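Local coordinates for cation-transporting ATPase, E1-E2 family protein (Streptococcus pneumoniae, PDB 4F2F) that probably exports copper(I) from the cell at the cost of ATP, this part being its cupredoxin-fold metal-binding domain, which binds copper(I), at residues A[75-84]-A[92-100]. Residues are numbered along the deposited sequence; the frame is centred on the assembly and turned at random.
Sequences FTPQELGRHE and QKGSYTVVE
Gly81 and His83 pair with Val98 and Tyr96 through four backbone hydrogen bonds, N to O in both directions, joining the first part of strand 81-87 to strand 93-99 as antiparallel arms of a beta hairpin, the N-to-C directions of the short segments 153° apart. The side chains of His83, Tyr96 and Val98, on one face of the hairpin, turn into the core of the cupredoxin-like beta sandwich, where Phe75 from the end of strand 70-75 joins them. His83 lays its CB over one face of the Tyr96 ring, a CH-pi contact with CB 3.5 Å from the centroid, while Phe75 CZ comes over the opposite face, 3.9 Å from Tyr96 CE2. Tyr96 CG sits between its backbone N and carbonyl carbon (chi1 60°), which swings the ring beneath His83. The imidazole is held at both nitrogens: NE2 donates to Glu79 O at 2.8 Å, from above the carbonyl plane, and ND1 is hydrogen-bonded to Glu58 OE1. Val98 packs against the loop before the strand, its CB against Glu79 O and its CG2 3.7 Å from Pro77 CB. Tyr96 OH shares a water with Glu84 O.

On the face carrying Arg82, Glu84, Ser95 and Thr97, extended Arg82 runs alongside the neighbouring strand, and Ser95 CB lies over the centre of one face of its guanidinium, 3.6 Å from Arg82 CZ; a water links Arg82 NH2 to Gly94 O. Another water bridges Glu84 OE2 and Lys93 NZ, which remain 4.7 Å apart. Ser95 OG is hydrogen-bonded to His29 ND1.

Phe56 extends the aromatic cluster, strand 29-33 flanks 93-99 in parallel, and strand 53-56 borders 81-87, whose later residue Cys87 binds copper(I).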
loop_
_atom_site.group_PDB
_atom_site.type_symbol
_atom_site.label_atom_id
_atom_site.label_comp_id
_atom_site.label_asym_id
_atom_site.label_seq_id
_atom_site.Cartn_x
_atom_site.Cartn_y
_atom_site.Cartn_z
ATOM N N PHE A 75 -5.229 -6.993 4.481
ATOM C CA PHE A 75 -6.247 -7.689 3.708
ATOM C C PHE A 75 -5.634 -8.886 2.995
ATOM O O PHE A 75 -4.413 -9.000 2.887
ATOM C CB PHE A 75 -6.958 -6.740 2.725
ATOM C CG PHE A 75 -6.067 -6.175 1.644
ATOM C CD1 PHE A 75 -5.366 -4.993 1.843
ATOM C CD2 PHE A 75 -5.962 -6.808 0.416
ATOM C CE1 PHE A 75 -4.561 -4.468 0.844
ATOM C CE2 PHE A 75 -5.161 -6.290 -0.586
ATOM C CZ PHE A 75 -4.459 -5.119 -0.373
ATOM N N THR A 76 -6.486 -9.795 2.536
ATOM C CA THR A 76 -6.031 -10.927 1.750
ATOM C C THR A 76 -6.487 -10.724 0.312
ATOM O O THR A 76 -7.675 -10.846 0.011
ATOM C CB THR A 76 -6.581 -12.257 2.301
ATOM O OG1 THR A 76 -6.207 -12.395 3.677
ATOM C CG2 THR A 76 -6.032 -13.439 1.509
ATOM N N PRO A 77 -5.543 -10.383 -0.577
ATOM C CA PRO A 77 -5.858 -10.131 -1.989
ATOM C C PRO A 77 -6.432 -11.375 -2.660
ATOM O O PRO A 77 -5.840 -12.448 -2.562
ATOM C CB PRO A 77 -4.496 -9.768 -2.597
ATOM C CG PRO A 77 -3.479 -10.298 -1.635
ATOM C CD PRO A 77 -4.111 -10.195 -0.285
ATOM N N GLN A 78 -7.574 -11.226 -3.325
ATOM C CA GLN A 78 -8.246 -12.358 -3.956
ATOM C C GLN A 78 -8.422 -12.173 -5.459
ATOM O O GLN A 78 -8.574 -13.148 -6.196
ATOM C CB GLN A 78 -9.609 -12.606 -3.303
ATOM C CG GLN A 78 -9.555 -12.908 -1.811
ATOM C CD GLN A 78 -8.869 -14.225 -1.499
ATOM O OE1 GLN A 78 -8.297 -14.869 -2.378
ATOM N NE2 GLN A 78 -8.927 -14.634 -0.236
ATOM N N GLU A 79 -8.415 -10.923 -5.912
ATOM C CA GLU A 79 -8.582 -10.631 -7.334
ATOM C C GLU A 79 -7.253 -10.305 -8.017
ATOM O O GLU A 79 -6.518 -9.415 -7.587
ATOM C CB GLU A 79 -9.585 -9.493 -7.546
ATOM C CG GLU A 79 -9.809 -9.138 -9.011
ATOM C CD GLU A 79 -10.956 -8.165 -9.212
ATOM O OE1 GLU A 79 -10.733 -7.098 -9.822
ATOM O OE2 GLU A 79 -12.083 -8.473 -8.770
ATOM N N LEU A 80 -6.956 -11.033 -9.088
ATOM C CA LEU A 80 -5.721 -10.848 -9.838
ATOM C C LEU A 80 -5.695 -9.504 -10.557
ATOM O O LEU A 80 -6.743 -8.915 -10.828
ATOM C CB LEU A 80 -5.550 -11.974 -10.858
ATOM C CG LEU A 80 -5.427 -13.391 -10.304
ATOM C CD1 LEU A 80 -5.544 -14.416 -11.422
ATOM C CD2 LEU A 80 -4.115 -13.557 -9.556
ATOM N N GLY A 81 -4.493 -9.026 -10.863
ATOM C CA GLY A 81 -4.335 -7.824 -11.659
ATOM C C GLY A 81 -3.826 -6.611 -10.902
ATOM O O GLY A 81 -3.443 -6.698 -9.734
ATOM N N ARG A 82 -3.824 -5.473 -11.588
ATOM C CA ARG A 82 -3.365 -4.211 -11.020
ATOM C C ARG A 82 -4.517 -3.465 -10.354
ATOM O O ARG A 82 -5.587 -3.301 -10.944
ATOM C CB ARG A 82 -2.759 -3.342 -12.123
ATOM C CG ARG A 82 -2.246 -1.988 -11.663
ATOM C CD ARG A 82 -2.234 -1.007 -12.826
ATOM N NE ARG A 82 -1.494 0.214 -12.524
ATOM C CZ ARG A 82 -2.015 1.278 -11.920
ATOM N NH1 ARG A 82 -3.284 1.275 -11.538
ATOM N NH2 ARG A 82 -1.260 2.346 -11.694
ATOM N N HIS A 83 -4.286 -3.014 -9.125
ATOM C CA HIS A 83 -5.281 -2.272 -8.360
ATOM C C HIS A 83 -4.647 -1.006 -7.804
ATOM O O HIS A 83 -3.455 -0.983 -7.503
ATOM C CB HIS A 83 -5.815 -3.125 -7.210
ATOM C CG HIS A 83 -6.260 -4.491 -7.630
ATOM N ND1 HIS A 83 -7.450 -4.715 -8.284
ATOM C CD2 HIS A 83 -5.673 -5.702 -7.489
ATOM C CE1 HIS A 83 -7.577 -6.006 -8.534
ATOM N NE2 HIS A 83 -6.512 -6.627 -8.060
ATOM N N GLU A 84 -5.442 0.048 -7.659
ATOM C CA GLU A 84 -4.915 1.320 -7.186
ATOM C C GLU A 84 -5.066 1.492 -5.678
ATOM O O GLU A 84 -6.066 1.078 -5.088
ATOM C CB GLU A 84 -5.598 2.486 -7.912
ATOM C CG GLU A 84 -5.253 3.869 -7.362
ATOM C CD GLU A 84 -5.959 4.986 -8.112
ATOM O OE1 GLU A 84 -6.662 5.792 -7.465
ATOM O OE2 GLU A 84 -5.805 5.065 -9.349
ATOM N N GLN A 92 -2.091 11.541 -4.482
ATOM C CA GLN A 92 -0.879 10.729 -4.525
ATOM C C GLN A 92 -1.260 9.264 -4.695
ATOM O O GLN A 92 -1.980 8.706 -3.866
ATOM C CB GLN A 92 -0.055 10.932 -3.252
ATOM C CG GLN A 92 0.412 12.365 -3.039
ATOM C CD GLN A 92 1.428 12.805 -4.075
ATOM O OE1 GLN A 92 2.127 11.980 -4.661
ATOM N NE2 GLN A 92 1.512 14.111 -4.309
ATOM N N LYS A 93 -0.779 8.643 -5.768
ATOM C CA LYS A 93 -1.227 7.302 -6.122
ATOM C C LYS A 93 -0.127 6.244 -6.129
ATOM O O LYS A 93 1.066 6.549 -6.193
ATOM C CB LYS A 93 -1.900 7.317 -7.494
ATOM C CG LYS A 93 -3.119 8.213 -7.584
ATOM C CD LYS A 93 -3.551 8.353 -9.029
ATOM C CE LYS A 93 -4.799 9.200 -9.151
ATOM N NZ LYS A 93 -5.088 9.524 -10.573
ATOM N N GLY A 94 -0.561 4.989 -6.070
ATOM C CA GLY A 94 0.318 3.840 -6.156
ATOM C C GLY A 94 -0.502 2.678 -6.671
ATOM O O GLY A 94 -1.684 2.836 -6.976
ATOM N N SER A 95 0.111 1.508 -6.780
ATOM C CA SER A 95 -0.614 0.345 -7.256
ATOM C C SER A 95 -0.128 -0.923 -6.584
ATOM O O SER A 95 1.021 -1.014 -6.146
ATOM C CB SER A 95 -0.498 0.206 -8.779
ATOM O OG SER A 95 0.783 -0.250 -9.170
ATOM N N TYR A 96 -1.021 -1.898 -6.490
ATOM C CA TYR A 96 -0.623 -3.232 -6.082
ATOM C C TYR A 96 -1.111 -4.240 -7.109
ATOM O O TYR A 96 -2.293 -4.278 -7.452
ATOM C CB TYR A 96 -1.108 -3.568 -4.667
ATOM C CG TYR A 96 -2.606 -3.522 -4.449
ATOM C CD1 TYR A 96 -3.260 -2.319 -4.223
ATOM C CD2 TYR A 96 -3.360 -4.688 -4.429
ATOM C CE1 TYR A 96 -4.623 -2.278 -4.003
ATOM C CE2 TYR A 96 -4.721 -4.658 -4.211
ATOM C CZ TYR A 96 -5.348 -3.451 -3.999
ATOM O OH TYR A 96 -6.704 -3.419 -3.786
ATOM N N THR A 97 -0.178 -5.031 -7.622
ATOM C CA THR A 97 -0.497 -6.027 -8.628
ATOM C C THR A 97 -0.541 -7.392 -7.966
ATOM O O THR A 97 0.433 -7.823 -7.343
ATOM C CB THR A 97 0.534 -6.019 -9.766
ATOM O OG1 THR A 97 0.578 -4.713 -10.352
ATOM C CG2 THR A 97 0.163 -7.038 -10.835
ATOM N N VAL A 98 -1.685 -8.056 -8.085
ATOM C CA VAL A 98 -1.885 -9.354 -7.460
ATOM C C VAL A 98 -1.628 -10.464 -8.472
ATOM O O VAL A 98 -2.295 -10.539 -9.505
ATOM C CB VAL A 98 -3.305 -9.484 -6.886
ATOM C CG1 VAL A 98 -3.499 -10.853 -6.249
ATOM C CG2 VAL A 98 -3.564 -8.380 -5.867
ATOM N N VAL A 99 -0.651 -11.317 -8.171
ATOM C CA VAL A 99 -0.278 -12.403 -9.070
ATOM C C VAL A 99 -0.545 -13.768 -8.443
ATOM O O VAL A 99 -0.688 -13.889 -7.226
ATOM C CB VAL A 99 1.205 -12.313 -9.483
ATOM C CG1 VAL A 99 1.494 -10.966 -10.124
ATOM C CG2 VAL A 99 2.104 -12.539 -8.278
ATOM N N GLU A 100 -0.606 -14.797 -9.283
ATOM C CA GLU A 100 -0.971 -16.133 -8.830
ATOM C C GLU A 100 0.227 -16.902 -8.289
ATOM O O GLU A 100 1.364 -16.678 -8.705
ATOM C CB GLU A 100 -1.627 -16.914 -9.969
ATOM C CG GLU A 100 -2.659 -17.924 -9.510
ATOM C CD GLU A 100 -3.760 -18.121 -10.531
ATOM O OE1 GLU A 100 -3.450 -18.140 -11.741
ATOM O OE2 GLU A 100 -4.934 -18.243 -10.126
ATOM O OXT GLU A 100 0.076 -17.768 -7.426
HETATM O O HOH W 1 -1.889 4.278 -9.409
HETATM O O HOH W 2 -7.842 -0.762 -3.733
HETATM O O HOH W 3 -6.455 7.112 -11.055
#